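Local coordinates for protein aminotransferase (Paracoccus denitrificans, PDB 4GRX) that probably transfers amino groups between amines or amino acids and keto acids, as a class III omega-aminotransferase that carries pyridoxal phosphate on a lysine, at residues A[155-160]-A[188-193]; A[169-174]-A[183-188]; A[233-238]-A[266-271]; A[243-248]-A[383-388]; A[274-279]-A[388-393]. All coordinates share one frame; numbering follows the deposited sequence.

In the fold
Interactions 1 and 3 belong to one mixed sheet: strands 154-158 and 229-234 are neighbours in it, Leu156 O lies 2.9 Å from Phe233 N, and the contact centres are about 13 Å apart. Interaction 2 falls within the crossover between the two strands of interaction 1, shares Phe188 with it, and puts Met172 O 2.7 Å from Thr157 OG1. Interactions 4 and 5, with centres about 9 Å apart, attach loops of the large sheet to a separate antiparallel sheet, and they share Gly388. Interaction 3 touches both, through Met238 O and Ile244 N (2.9 Å) and through Val237 and Met390. Its Glu235 side chain lies about 9 Å from bound delta-amino valeric acid, near but not touching.

Interaction 1: residues A[155-160]-A[188-193]; sequences ILTRWN and FIHLTC
Ile155-Arg158 and Phe188-Leu191 pair as parallel strands whose short axes approach to 4.5 Å with their directions 33° apart, and four backbone bonds join them: Ile189 N to Ile155 O, Thr157 N to Ile189 O, Leu191 N to Thr157 O and Trp159 N to Leu191 O. All four are nearly straight, at 172° or more at the hydrogen.

Side chains in register point the same way from the sheet. On one face Leu156 lies alongside Ile189, CD2 to CD1 at 3.9 Å. On the other, Ile155 CB sits 3.7 Å from Phe188 CD1, and next to them Thr157 OG1 meets the imidazole edge of His190 in the ring plane, 3.1 Å from CD2. That approach is not a hydrogen bond. With chi1 at 53° the hydroxyl bonds instead to Met172 O, while His190 NE2 bonds to Ser171 O, which ties both side chains to helix 167-172.

Beyond the strands, the six-membered ring of Trp159 lies oblique to the imidazole, with CE3 4.1 Å from His190 ND1. Asn160 ND2 gives an in-plane hydrogen bond to Cys193 SG at 3.6 Å. Arg158 passes CG 3.7 Å from Thr192 O, and its bent chain carries NH1 to Tyr250 OH.

Strand 188-191 is outermost in the sheet, and strand 229-234 flanks 154-158 through the backbone bonds of Leu156 to Gly231 and Phe233. Helix 167-172, the connection of the beta-alpha-beta crossover, covers the Phe188 side, while helix 206-224, which comes later in the chain, packs on the Ile189 and Leu191 face.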
# COMPACT_ATOMS: atom_id res chain seq x y z
N ILE A 155 4.71 18.39 9.26
CA ILE A 155 4.83 18.16 7.82
C ILE A 155 4.12 19.29 7.06
O ILE A 155 2.91 19.52 7.26
CB ILE A 155 4.24 16.78 7.40
CG1 ILE A 155 5.01 15.62 8.04
CG2 ILE A 155 4.21 16.63 5.89
CD1 ILE A 155 6.47 15.50 7.63
N LEU A 156 4.88 19.97 6.20
CA LEU A 156 4.33 21.06 5.37
C LEU A 156 3.95 20.57 3.99
O LEU A 156 4.77 19.97 3.29
CB LEU A 156 5.33 22.21 5.25
CG LEU A 156 6.06 22.66 6.52
CD1 LEU A 156 7.07 23.76 6.21
CD2 LEU A 156 5.08 23.16 7.57
N THR A 157 2.69 20.83 3.60
CA THR A 157 2.21 20.60 2.22
C THR A 157 1.39 21.80 1.75
O THR A 157 1.35 22.82 2.44
CB THR A 157 1.41 19.29 2.06
OG1 THR A 157 0.36 19.20 3.03
CG2 THR A 157 2.33 18.07 2.23
N ARG A 158 0.75 21.71 0.59
CA ARG A 158 -0.07 22.83 0.09
C ARG A 158 -1.54 22.47 -0.03
O ARG A 158 -1.89 21.33 -0.33
CB ARG A 158 0.40 23.33 -1.28
CG ARG A 158 1.65 24.19 -1.32
CD ARG A 158 2.89 23.34 -1.45
NE ARG A 158 2.78 22.32 -2.49
CZ ARG A 158 3.06 22.52 -3.78
NH1 ARG A 158 3.45 23.71 -4.21
NH2 ARG A 158 2.95 21.52 -4.64
N TRP A 159 -2.39 23.47 0.16
CA TRP A 159 -3.78 23.33 -0.18
C TRP A 159 -3.89 22.87 -1.61
O TRP A 159 -3.05 23.21 -2.45
CB TRP A 159 -4.55 24.63 0.09
CG TRP A 159 -6.04 24.38 0.11
CD1 TRP A 159 -7.00 24.88 -0.78
CD2 TRP A 159 -6.79 23.49 1.00
NE1 TRP A 159 -8.24 24.39 -0.48
CE2 TRP A 159 -8.19 23.55 0.58
CE3 TRP A 159 -6.45 22.68 2.08
CZ2 TRP A 159 -9.19 22.83 1.21
CZ3 TRP A 159 -7.47 21.96 2.72
CH2 TRP A 159 -8.80 22.04 2.29
N ASN A 160 -4.88 22.03 -1.90
CA ASN A 160 -5.03 21.35 -3.19
C ASN A 160 -3.98 20.26 -3.45
O ASN A 160 -4.04 19.60 -4.49
CB ASN A 160 -5.08 22.34 -4.37
CG ASN A 160 -6.30 23.25 -4.33
OD1 ASN A 160 -7.40 22.85 -3.94
ND2 ASN A 160 -6.11 24.50 -4.75
N PHE A 188 0.05 18.48 10.57
CA PHE A 188 0.05 18.63 9.12
C PHE A 188 -0.52 19.99 8.79
O PHE A 188 -1.65 20.30 9.15
CB PHE A 188 -0.74 17.49 8.47
CG PHE A 188 -0.11 16.15 8.68
CD1 PHE A 188 0.72 15.59 7.71
CD2 PHE A 188 -0.28 15.46 9.88
CE1 PHE A 188 1.36 14.37 7.93
CE2 PHE A 188 0.34 14.23 10.10
CZ PHE A 188 1.17 13.69 9.12
N ILE A 189 0.31 20.82 8.15
CA ILE A 189 -0.03 22.22 7.87
C ILE A 189 -0.16 22.42 6.37
O ILE A 189 0.70 21.98 5.60
CB ILE A 189 1.06 23.17 8.44
CG1 ILE A 189 1.19 22.98 9.94
CG2 ILE A 189 0.77 24.63 8.11
CD1 ILE A 189 2.51 23.48 10.50
N HIS A 190 -1.23 23.09 5.96
CA HIS A 190 -1.47 23.40 4.56
C HIS A 190 -1.28 24.85 4.24
O HIS A 190 -2.02 25.69 4.74
CB HIS A 190 -2.88 22.95 4.18
CG HIS A 190 -3.12 21.48 4.40
ND1 HIS A 190 -4.20 21.02 5.04
CD2 HIS A 190 -2.36 20.37 4.04
CE1 HIS A 190 -4.14 19.67 5.10
NE2 HIS A 190 -3.01 19.28 4.48
N LEU A 191 -0.29 25.16 3.40
CA LEU A 191 0.04 26.53 2.99
C LEU A 191 -0.69 26.85 1.71
O LEU A 191 -1.25 25.95 1.08
CB LEU A 191 1.52 26.66 2.69
CG LEU A 191 2.58 26.12 3.63
CD1 LEU A 191 3.81 25.80 2.80
CD2 LEU A 191 2.88 27.15 4.70
N THR A 192 -0.67 28.11 1.29
CA THR A 192 -1.42 28.52 0.10
C THR A 192 -0.93 27.80 -1.16
O THR A 192 0.28 27.64 -1.39
CB THR A 192 -1.35 30.03 -0.14
OG1 THR A 192 -1.53 30.71 1.10
CG2 THR A 192 -2.40 30.49 -1.09
N CYS A 193 -1.89 27.38 -1.97
CA CYS A 193 -1.62 26.74 -3.23
C CYS A 193 -1.10 27.79 -4.24
O CYS A 193 -1.75 28.82 -4.43
CB CYS A 193 -2.90 26.09 -3.73
SG CYS A 193 -2.77 25.52 -5.43

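Interaction 2: residues A[169-174]-A[183-188]; sequences SASMTG and LPLPGF
Ser171 makes most of this contact, with its CB over one face of the Phe188 ring and its OG against the backbone of Leu185. CB stands 3.6 Å from the ring centroid and 18° off the normal, a CH-pi contact, though displaced toward the rim. OG accepts the Leu185 N-H at 3.0 Å and 173°. Because chi1 of -63° sets OG beside its own backbone N, the hydroxyl also hydrogen-bonds to Ala167 O, one helical turn back.

Two apolar contacts flank this pair. Ala170 CB touches Leu183 CD1 at 3.7 Å, and Met172 CG approaches Phe188 CE1 obliquely, also at 3.7 Å. Farther out, a cis peptide before Pro184 precedes the Leu185 amide, and a type II turn from Leu185 to Phe188 returns the phenyl ring to the helix. Lys138 and Trp141 of the second subunit pack on Ala170 and Leu183, placing this loop at the dimer interface.

Chemically, a single buried hydroxyl is satisfied in two roles, accepting from the loop and donating to the helix carbonyl. The remaining contact is apolar, consistent with OG providing the directional link between helix end and loop.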
# COMPACT_ATOMS: atom_id res chain seq x y z
N SER A 169 -0.85 10.29 4.65
CA SER A 169 -0.89 10.86 3.30
C SER A 169 -2.18 11.64 3.01
O SER A 169 -2.18 12.58 2.22
CB SER A 169 -0.58 9.81 2.21
OG SER A 169 -1.33 8.62 2.38
N ALA A 170 -3.28 11.25 3.65
CA ALA A 170 -4.52 12.02 3.56
C ALA A 170 -4.42 13.32 4.37
O ALA A 170 -5.03 14.34 3.99
CB ALA A 170 -5.71 11.17 3.99
N SER A 171 -3.68 13.30 5.48
CA SER A 171 -3.45 14.52 6.27
C SER A 171 -2.56 15.45 5.46
O SER A 171 -2.61 16.68 5.61
CB SER A 171 -2.78 14.20 7.59
OG SER A 171 -3.60 13.38 8.39
N MET A 172 -1.77 14.85 4.57
CA MET A 172 -0.92 15.59 3.67
C MET A 172 -1.72 16.26 2.52
O MET A 172 -1.34 17.32 1.99
CB MET A 172 0.15 14.64 3.15
CG MET A 172 1.16 14.24 4.20
SD MET A 172 2.59 13.50 3.39
CE MET A 172 2.27 11.80 3.79
N THR A 173 -2.85 15.65 2.18
CA THR A 173 -3.68 16.04 1.07
C THR A 173 -4.56 17.23 1.46
O THR A 173 -5.27 17.19 2.45
CB THR A 173 -4.50 14.81 0.61
OG1 THR A 173 -3.61 13.88 -0.02
CG2 THR A 173 -5.65 15.19 -0.32
N GLY A 174 -4.51 18.30 0.69
CA GLY A 174 -5.24 19.50 1.08
C GLY A 174 -6.57 19.63 0.38
O GLY A 174 -6.67 20.38 -0.58
N LEU A 183 -9.81 14.10 9.57
CA LEU A 183 -8.44 14.50 9.26
C LEU A 183 -8.43 15.95 8.77
O LEU A 183 -9.51 16.53 8.56
CB LEU A 183 -7.84 13.57 8.20
CG LEU A 183 -7.78 12.08 8.55
CD1 LEU A 183 -7.20 11.33 7.36
CD2 LEU A 183 -6.98 11.80 9.81
N PRO A 184 -7.23 16.55 8.60
CA PRO A 184 -5.87 16.06 8.90
C PRO A 184 -5.65 15.77 10.39
O PRO A 184 -6.31 16.40 11.23
CB PRO A 184 -4.99 17.27 8.51
CG PRO A 184 -5.89 18.47 8.67
CD PRO A 184 -7.21 17.97 8.18
N LEU A 185 -4.71 14.87 10.71
CA LEU A 185 -4.22 14.66 12.09
C LEU A 185 -3.38 15.85 12.59
O LEU A 185 -2.86 16.60 11.77
CB LEU A 185 -3.32 13.43 12.13
CG LEU A 185 -3.84 12.04 11.79
CD1 LEU A 185 -2.67 11.10 11.59
CD2 LEU A 185 -4.77 11.54 12.89
N PRO A 186 -3.18 16.00 13.92
CA PRO A 186 -2.25 17.07 14.35
C PRO A 186 -0.91 16.95 13.60
O PRO A 186 -0.46 15.83 13.30
CB PRO A 186 -2.03 16.78 15.84
CG PRO A 186 -3.22 15.97 16.26
CD PRO A 186 -3.58 15.15 15.06
N GLY A 187 -0.31 18.08 13.27
CA GLY A 187 1.05 18.09 12.75
C GLY A 187 1.17 18.24 11.24
O GLY A 187 2.27 18.13 10.69
N PHE A 188 0.05 18.48 10.57
CA PHE A 188 0.05 18.63 9.12
C PHE A 188 -0.52 19.99 8.79
O PHE A 188 -1.65 20.30 9.15
CB PHE A 188 -0.74 17.49 8.47
CG PHE A 188 -0.11 16.15 8.68
CD1 PHE A 188 0.72 15.59 7.71
CD2 PHE A 188 -0.28 15.46 9.88
CE1 PHE A 188 1.36 14.37 7.93
CE2 PHE A 188 0.34 14.23 10.10
CZ PHE A 188 1.17 13.69 9.12

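Interaction 3: residues A[233-238]-A[266-271]; sequences FAEPVM and ISDEVI
Phe233 and Ile266 are paired residues on parallel strands, and their side chains lie side by side with the ring face turned to Ile266. The phenylalanine CB passes near Ile266 O. With chi1 at -67° the chain turns beside its backbone N, which brings CG to 4.0 Å from Ile266 CB. Outward from there, CD2 and then CE2 meet Ile266 CG2, the CE2 distance being 3.6 Å, and CZ ends 3.9 Å from Ile266 CG1. Ile266 CB therefore stands over one ring face, in a CH-pi contact 17° off the normal.

Two backbone bonds hold the register: Ala234 N to Ile266 O at 3.1 Å, and Asp268 N to Ala234 O at 2.9 Å, the latter donor standing above the carbonyl plane. Past the strand, Pro236 CG packs against Ser267 OG and Glu269 OE2, and these two oxygens are themselves hydrogen-bonded. Glu269 OE1 also bonds to Gly282 N, and its OE2 to Cys283 N. Asp268 OD1 accepts from Val270 N at 3.1 Å, an Asx turn, while its OD2 bonds to His163 ND1 and Asn133 ND2. Glu235 OE2 accepts from Gly239 N and OE1 from the N-H of Tyr162, a residue of the ligand pocket.

The placing of Asp268 on this strand is consistent with the aspartate that faces the cofactor pyridine in fold type I pyridoxal phosphate enzymes.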
# COMPACT_ATOMS: atom_id res chain seq x y z
N PHE A 233 6.67 18.65 1.51
CA PHE A 233 6.40 17.89 0.29
C PHE A 233 5.71 18.79 -0.72
O PHE A 233 4.85 19.61 -0.35
CB PHE A 233 5.48 16.71 0.57
CG PHE A 233 6.09 15.65 1.42
CD1 PHE A 233 6.43 15.90 2.76
CD2 PHE A 233 6.27 14.36 0.91
CE1 PHE A 233 6.99 14.90 3.55
CE2 PHE A 233 6.82 13.37 1.70
CZ PHE A 233 7.18 13.63 3.01
N ALA A 234 6.05 18.60 -2.00
CA ALA A 234 5.34 19.26 -3.10
C ALA A 234 5.38 18.44 -4.37
O ALA A 234 6.43 17.90 -4.74
CB ALA A 234 5.92 20.65 -3.37
N GLU A 235 4.23 18.36 -5.04
CA GLU A 235 4.19 17.94 -6.43
C GLU A 235 4.72 19.10 -7.26
O GLU A 235 4.34 20.27 -7.01
CB GLU A 235 2.75 17.70 -6.86
CG GLU A 235 2.05 16.56 -6.15
CD GLU A 235 0.55 16.74 -6.17
OE1 GLU A 235 0.02 17.27 -5.17
OE2 GLU A 235 -0.10 16.38 -7.19
N PRO A 236 5.61 18.82 -8.24
CA PRO A 236 6.06 19.95 -9.08
C PRO A 236 4.88 20.64 -9.77
O PRO A 236 4.77 21.88 -9.72
CB PRO A 236 7.03 19.29 -10.08
CG PRO A 236 7.50 18.06 -9.38
CD PRO A 236 6.33 17.58 -8.55
N VAL A 237 4.02 19.84 -10.40
CA VAL A 237 2.75 20.30 -10.94
C VAL A 237 1.69 19.50 -10.18
O VAL A 237 1.81 18.27 -10.10
CB VAL A 237 2.60 19.95 -12.43
CG1 VAL A 237 1.29 20.50 -12.98
CG2 VAL A 237 3.76 20.48 -13.24
N MET A 238 0.68 20.17 -9.63
CA MET A 238 -0.36 19.49 -8.86
C MET A 238 -1.29 18.66 -9.76
O MET A 238 -1.90 19.18 -10.69
CB MET A 238 -1.14 20.49 -8.02
CG MET A 238 -0.34 21.11 -6.89
SD MET A 238 -1.37 22.18 -5.87
CE MET A 238 -0.37 22.37 -4.40
N ILE A 266 10.92 17.36 -0.19
CA ILE A 266 10.59 16.11 -0.86
C ILE A 266 9.75 16.43 -2.08
O ILE A 266 8.74 17.14 -1.99
CB ILE A 266 9.78 15.20 0.06
CG1 ILE A 266 10.39 15.17 1.48
CG2 ILE A 266 9.58 13.83 -0.57
CD1 ILE A 266 11.65 14.37 1.60
N SER A 267 10.18 15.90 -3.23
CA SER A 267 9.42 16.08 -4.46
C SER A 267 8.54 14.88 -4.77
O SER A 267 9.02 13.78 -5.05
CB SER A 267 10.35 16.38 -5.64
OG SER A 267 9.57 16.64 -6.81
N ASP A 268 7.23 15.09 -4.71
CA ASP A 268 6.29 14.04 -5.06
C ASP A 268 6.15 13.96 -6.58
O ASP A 268 5.41 14.72 -7.20
CB ASP A 268 4.94 14.28 -4.36
CG ASP A 268 4.02 13.08 -4.46
OD1 ASP A 268 4.28 12.19 -5.32
OD2 ASP A 268 3.02 13.03 -3.70
N GLU A 269 6.88 13.02 -7.17
CA GLU A 269 6.94 12.80 -8.60
C GLU A 269 6.07 11.62 -9.01
O GLU A 269 6.33 10.94 -10.01
CB GLU A 269 8.39 12.54 -9.02
CG GLU A 269 9.37 13.68 -8.74
CD GLU A 269 9.26 14.80 -9.77
OE1 GLU A 269 8.48 14.66 -10.73
OE2 GLU A 269 9.96 15.81 -9.62
N VAL A 270 5.02 11.35 -8.24
CA VAL A 270 4.16 10.21 -8.55
C VAL A 270 3.44 10.35 -9.90
O VAL A 270 3.16 9.34 -10.56
CB VAL A 270 3.18 9.90 -7.39
CG1 VAL A 270 1.99 9.09 -7.88
CG2 VAL A 270 3.89 9.13 -6.29
N ILE A 271 3.17 11.59 -10.32
CA ILE A 271 2.55 11.86 -11.63
C ILE A 271 3.55 12.49 -12.60
O ILE A 271 3.45 12.30 -13.83
CB ILE A 271 1.32 12.77 -11.50
CG1 ILE A 271 0.14 11.96 -10.96
CG2 ILE A 271 0.97 13.40 -12.84
CD1 ILE A 271 -1.06 12.80 -10.65

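Interaction 4: residues A[243-248]-A[383-388]; sequences VIPPAK and EYRGIG
Val243 O accepts the N-H of Arg385 NE at 2.8 Å, the one hydrogen bond between 243-248 and 383-388. The oxygen lies only 2° out of the guanidinium plane, at its edge, but the donor stands well above the carbonyl plane, and the angle at the hydrogen is 141°. Arg385 reaches the loop by setting CG between its backbone N and carbonyl carbon (chi1 55°) and then running extended to NE.

NH1 turns to carboxylates: it forms a salt bridge with Glu383 OE2 at 2.9 Å, meeting that oxygen on its anti side, and a second one with Glu394. NH2 stays with the loop and bonds to Gly242 O, so two successive loop carbonyls are held by one arginine; a weak further bond runs from NH2 to Ser432 OG.

Around this polar centre the rest is van der Waals packing of loop side chains on the arginine and the Gly386 backbone. Ile244 lies alongside the arginine with CG1 4.2 Å from Arg385 NE. Pro245 crosses it at about a right angle, CD to Arg385 CD at 4.1 Å, and its CG rests 3.6 Å from Gly386 N. Val243 CG1 comes to 3.9 Å from Gly386 CA, packing directly on backbone at a residue with no side chain. The loop shape behind these contacts is a G1 beta bulge in which Val243 and Ile244 both face Met238.

Taken together, the positive charge of this buried guanidinium is probably balanced by Glu383 and Glu394, while NE and NH2 bind the loop by hydrogen bonds to neutral carbonyl groups.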
# COMPACT_ATOMS: atom_id res chain seq x y z
N VAL A 243 -4.59 19.74 -11.92
CA VAL A 243 -3.55 20.18 -12.86
C VAL A 243 -3.15 21.63 -12.65
O VAL A 243 -3.55 22.51 -13.42
CB VAL A 243 -3.94 19.98 -14.34
CG1 VAL A 243 -2.73 20.25 -15.22
CG2 VAL A 243 -4.47 18.58 -14.57
N ILE A 244 -2.35 21.89 -11.63
CA ILE A 244 -1.99 23.25 -11.27
C ILE A 244 -0.48 23.43 -11.37
O ILE A 244 0.24 22.99 -10.46
CB ILE A 244 -2.48 23.63 -9.85
CG1 ILE A 244 -4.01 23.46 -9.74
CG2 ILE A 244 -2.06 25.05 -9.49
CD1 ILE A 244 -4.53 23.42 -8.31
N PRO A 245 -0.00 24.05 -12.48
CA PRO A 245 1.42 24.40 -12.62
C PRO A 245 1.75 25.49 -11.64
O PRO A 245 0.94 26.39 -11.45
CB PRO A 245 1.51 24.94 -14.05
CG PRO A 245 0.33 24.38 -14.75
CD PRO A 245 -0.76 24.34 -13.71
N PRO A 246 2.94 25.45 -11.04
CA PRO A 246 3.28 26.47 -10.05
C PRO A 246 3.46 27.84 -10.70
O PRO A 246 3.86 27.92 -11.86
CB PRO A 246 4.60 25.99 -9.47
CG PRO A 246 5.20 25.18 -10.57
CD PRO A 246 4.07 24.56 -11.33
N ALA A 247 3.16 28.89 -9.95
CA ALA A 247 3.49 30.26 -10.37
C ALA A 247 4.99 30.37 -10.65
O ALA A 247 5.79 29.71 -9.98
CB ALA A 247 3.07 31.24 -9.29
N LYS A 248 5.36 31.20 -11.62
CA LYS A 248 6.76 31.33 -12.07
C LYS A 248 7.71 31.72 -10.95
O LYS A 248 7.51 32.74 -10.31
CB LYS A 248 6.90 32.32 -13.22
CG LYS A 248 8.36 32.56 -13.61
CD LYS A 248 8.55 33.45 -14.83
CE LYS A 248 7.87 32.87 -16.07
NZ LYS A 248 8.25 31.44 -16.33
N GLU A 383 -10.29 29.51 -17.60
CA GLU A 383 -8.90 29.44 -18.04
C GLU A 383 -8.56 28.03 -18.48
O GLU A 383 -9.28 27.07 -18.17
CB GLU A 383 -7.94 29.86 -16.90
CG GLU A 383 -7.71 28.78 -15.84
CD GLU A 383 -6.52 29.05 -14.94
OE1 GLU A 383 -5.71 29.95 -15.23
OE2 GLU A 383 -6.39 28.36 -13.92
N TYR A 384 -7.47 27.90 -19.22
CA TYR A 384 -6.85 26.60 -19.45
C TYR A 384 -5.45 26.69 -18.84
O TYR A 384 -4.94 27.79 -18.65
CB TYR A 384 -6.78 26.26 -20.95
CG TYR A 384 -5.73 27.04 -21.70
CD1 TYR A 384 -6.04 28.29 -22.27
CD2 TYR A 384 -4.42 26.56 -21.80
CE1 TYR A 384 -5.07 29.02 -22.95
CE2 TYR A 384 -3.45 27.29 -22.47
CZ TYR A 384 -3.78 28.51 -23.04
OH TYR A 384 -2.82 29.22 -23.71
N ARG A 385 -4.86 25.54 -18.54
CA ARG A 385 -3.57 25.47 -17.85
C ARG A 385 -2.99 24.06 -17.92
O ARG A 385 -3.71 23.07 -18.11
CB ARG A 385 -3.70 25.89 -16.38
CG ARG A 385 -4.75 25.10 -15.62
CD ARG A 385 -4.75 25.37 -14.12
NE ARG A 385 -5.62 24.37 -13.50
CZ ARG A 385 -6.90 24.56 -13.18
NH1 ARG A 385 -7.49 25.73 -13.37
NH2 ARG A 385 -7.60 23.56 -12.68
N GLY A 386 -1.67 23.98 -17.75
CA GLY A 386 -0.97 22.71 -17.71
C GLY A 386 0.32 22.79 -18.48
O GLY A 386 0.86 23.87 -18.72
N ILE A 387 0.80 21.62 -18.89
CA ILE A 387 2.09 21.49 -19.54
C ILE A 387 2.23 20.06 -20.08
O ILE A 387 1.58 19.14 -19.57
CB ILE A 387 3.22 21.86 -18.56
CG1 ILE A 387 4.56 22.07 -19.29
CG2 ILE A 387 3.29 20.86 -17.39
CD1 ILE A 387 5.58 22.85 -18.48
N GLY A 388 3.06 19.88 -21.11
CA GLY A 388 3.30 18.56 -21.69
C GLY A 388 2.00 17.84 -21.99
O GLY A 388 1.16 18.35 -22.73

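Interaction 5: residues A[274-279]-A[388-393]; sequences FGRTGN and GFMWAL
Arg276 is the first residue of 274-279 to touch 388-393, and it does so with both backbone and side chain. Its O accepts Phe389 N at 2.9 Å in the carbonyl plane and also meets Gly388 CA at 3.4 Å, a CA-H...O contact made where Gly388 has no side chain between the two backbones. With CG anti to the backbone N (chi1 -157°) and a bend at chi3, the guanidinium swings back so that NH1 bonds to Phe389 O at 2.8 Å, edge-on and within 4° of the guanidinium plane. Along the way, Arg276 CG lies 3.8 Å from Met390 CB. NH1 has a second acceptor in Pro437 O, and NH2 bonds to Ser66 OG and Trp69 O.

Thr277 follows, its CG2 4.2 Å from Met390 SD. Gly278 N then bonds back to Gly275 O at 2.8 Å, closing the type I turn that presents Arg276 O to Phe389, just ahead of strand 390-395.

That strand is the middle member of a three-stranded antiparallel sheet, between 381-387 and 432-435. Helix 357-375 packs on Phe389, whose ring meets Phe368 edge-to-face, and Met446 of helix 443-463 touches the same phenyl.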
# COMPACT_ATOMS: atom_id res chain seq x y z
N PHE A 274 8.95 10.53 -15.00
CA PHE A 274 9.01 9.95 -16.35
C PHE A 274 8.02 10.52 -17.34
O PHE A 274 7.20 9.76 -17.88
CB PHE A 274 8.82 8.43 -16.29
CG PHE A 274 9.70 7.77 -15.30
CD1 PHE A 274 9.20 7.34 -14.09
CD2 PHE A 274 11.06 7.58 -15.57
CE1 PHE A 274 10.03 6.73 -13.16
CE2 PHE A 274 11.90 6.97 -14.65
CZ PHE A 274 11.38 6.55 -13.44
N GLY A 275 8.07 11.83 -17.57
CA GLY A 275 7.61 12.40 -18.84
C GLY A 275 6.44 13.35 -19.01
O GLY A 275 6.49 14.25 -19.85
N ARG A 276 5.38 13.17 -18.23
CA ARG A 276 4.16 13.92 -18.47
C ARG A 276 4.38 15.45 -18.55
O ARG A 276 3.64 16.16 -19.25
CB ARG A 276 3.07 13.53 -17.45
CG ARG A 276 1.66 13.82 -17.91
CD ARG A 276 0.61 13.17 -17.02
NE ARG A 276 0.39 11.75 -17.33
CZ ARG A 276 -0.26 11.29 -18.41
NH1 ARG A 276 -0.76 12.12 -19.32
NH2 ARG A 276 -0.39 9.98 -18.59
N THR A 277 5.42 15.93 -17.88
CA THR A 277 5.70 17.36 -17.75
C THR A 277 6.50 17.92 -18.90
O THR A 277 6.55 19.14 -19.09
CB THR A 277 6.52 17.64 -16.48
OG1 THR A 277 7.53 16.61 -16.31
CG2 THR A 277 5.57 17.69 -15.27
N GLY A 278 7.13 17.02 -19.67
CA GLY A 278 8.05 17.41 -20.73
C GLY A 278 9.47 16.96 -20.42
O GLY A 278 10.39 17.23 -21.19
N ASN A 279 9.63 16.25 -19.31
CA ASN A 279 10.95 15.79 -18.84
C ASN A 279 10.86 14.56 -17.99
O ASN A 279 9.77 14.13 -17.66
CB ASN A 279 11.63 16.87 -18.02
CG ASN A 279 12.28 17.89 -18.90
OD1 ASN A 279 11.79 19.01 -19.03
ND2 ASN A 279 13.37 17.50 -19.55
N GLY A 388 3.06 19.88 -21.11
CA GLY A 388 3.30 18.56 -21.69
C GLY A 388 2.00 17.84 -21.99
O GLY A 388 1.16 18.35 -22.73
N PHE A 389 1.81 16.67 -21.40
CA PHE A 389 0.56 15.92 -21.57
C PHE A 389 -0.28 15.89 -20.30
O PHE A 389 -0.85 14.85 -19.94
CB PHE A 389 0.85 14.49 -22.03
CG PHE A 389 0.81 14.31 -23.52
CD1 PHE A 389 1.19 15.34 -24.39
CD2 PHE A 389 0.43 13.08 -24.06
CE1 PHE A 389 1.16 15.15 -25.76
CE2 PHE A 389 0.41 12.89 -25.43
CZ PHE A 389 0.78 13.92 -26.29
N MET A 390 -0.36 17.03 -19.61
CA MET A 390 -1.27 17.17 -18.48
C MET A 390 -1.90 18.55 -18.48
O MET A 390 -1.20 19.57 -18.48
CB MET A 390 -0.57 16.82 -17.16
CG MET A 390 0.54 17.74 -16.72
SD MET A 390 1.40 17.14 -15.26
CE MET A 390 0.12 17.10 -13.99
N TRP A 391 -3.22 18.58 -18.52
CA TRP A 391 -3.96 19.82 -18.81
C TRP A 391 -5.30 19.86 -18.14
O TRP A 391 -5.89 18.81 -17.83
CB TRP A 391 -4.15 19.97 -20.31
CG TRP A 391 -2.85 20.12 -21.07
CD1 TRP A 391 -2.10 19.11 -21.66
CD2 TRP A 391 -2.09 21.36 -21.32
NE1 TRP A 391 -0.97 19.62 -22.23
CE2 TRP A 391 -0.90 20.96 -22.06
CE3 TRP A 391 -2.28 22.70 -21.00
CZ2 TRP A 391 0.05 21.89 -22.48
CZ3 TRP A 391 -1.31 23.63 -21.42
CH2 TRP A 391 -0.18 23.23 -22.13
N ALA A 392 -5.79 21.08 -17.92
CA ALA A 392 -7.13 21.28 -17.38
C ALA A 392 -7.83 22.56 -17.86
O ALA A 392 -7.19 23.60 -18.08
CB ALA A 392 -7.13 21.22 -15.86
N LEU A 393 -9.14 22.44 -18.05
CA LEU A 393 -10.03 23.55 -18.29
C LEU A 393 -10.86 23.82 -17.02
O LEU A 393 -11.40 22.90 -16.41
CB LEU A 393 -10.95 23.21 -19.45
CG LEU A 393 -10.25 22.99 -20.79
CD1 LEU A 393 -10.95 21.92 -21.63
CD2 LEU A 393 -10.11 24.30 -21.55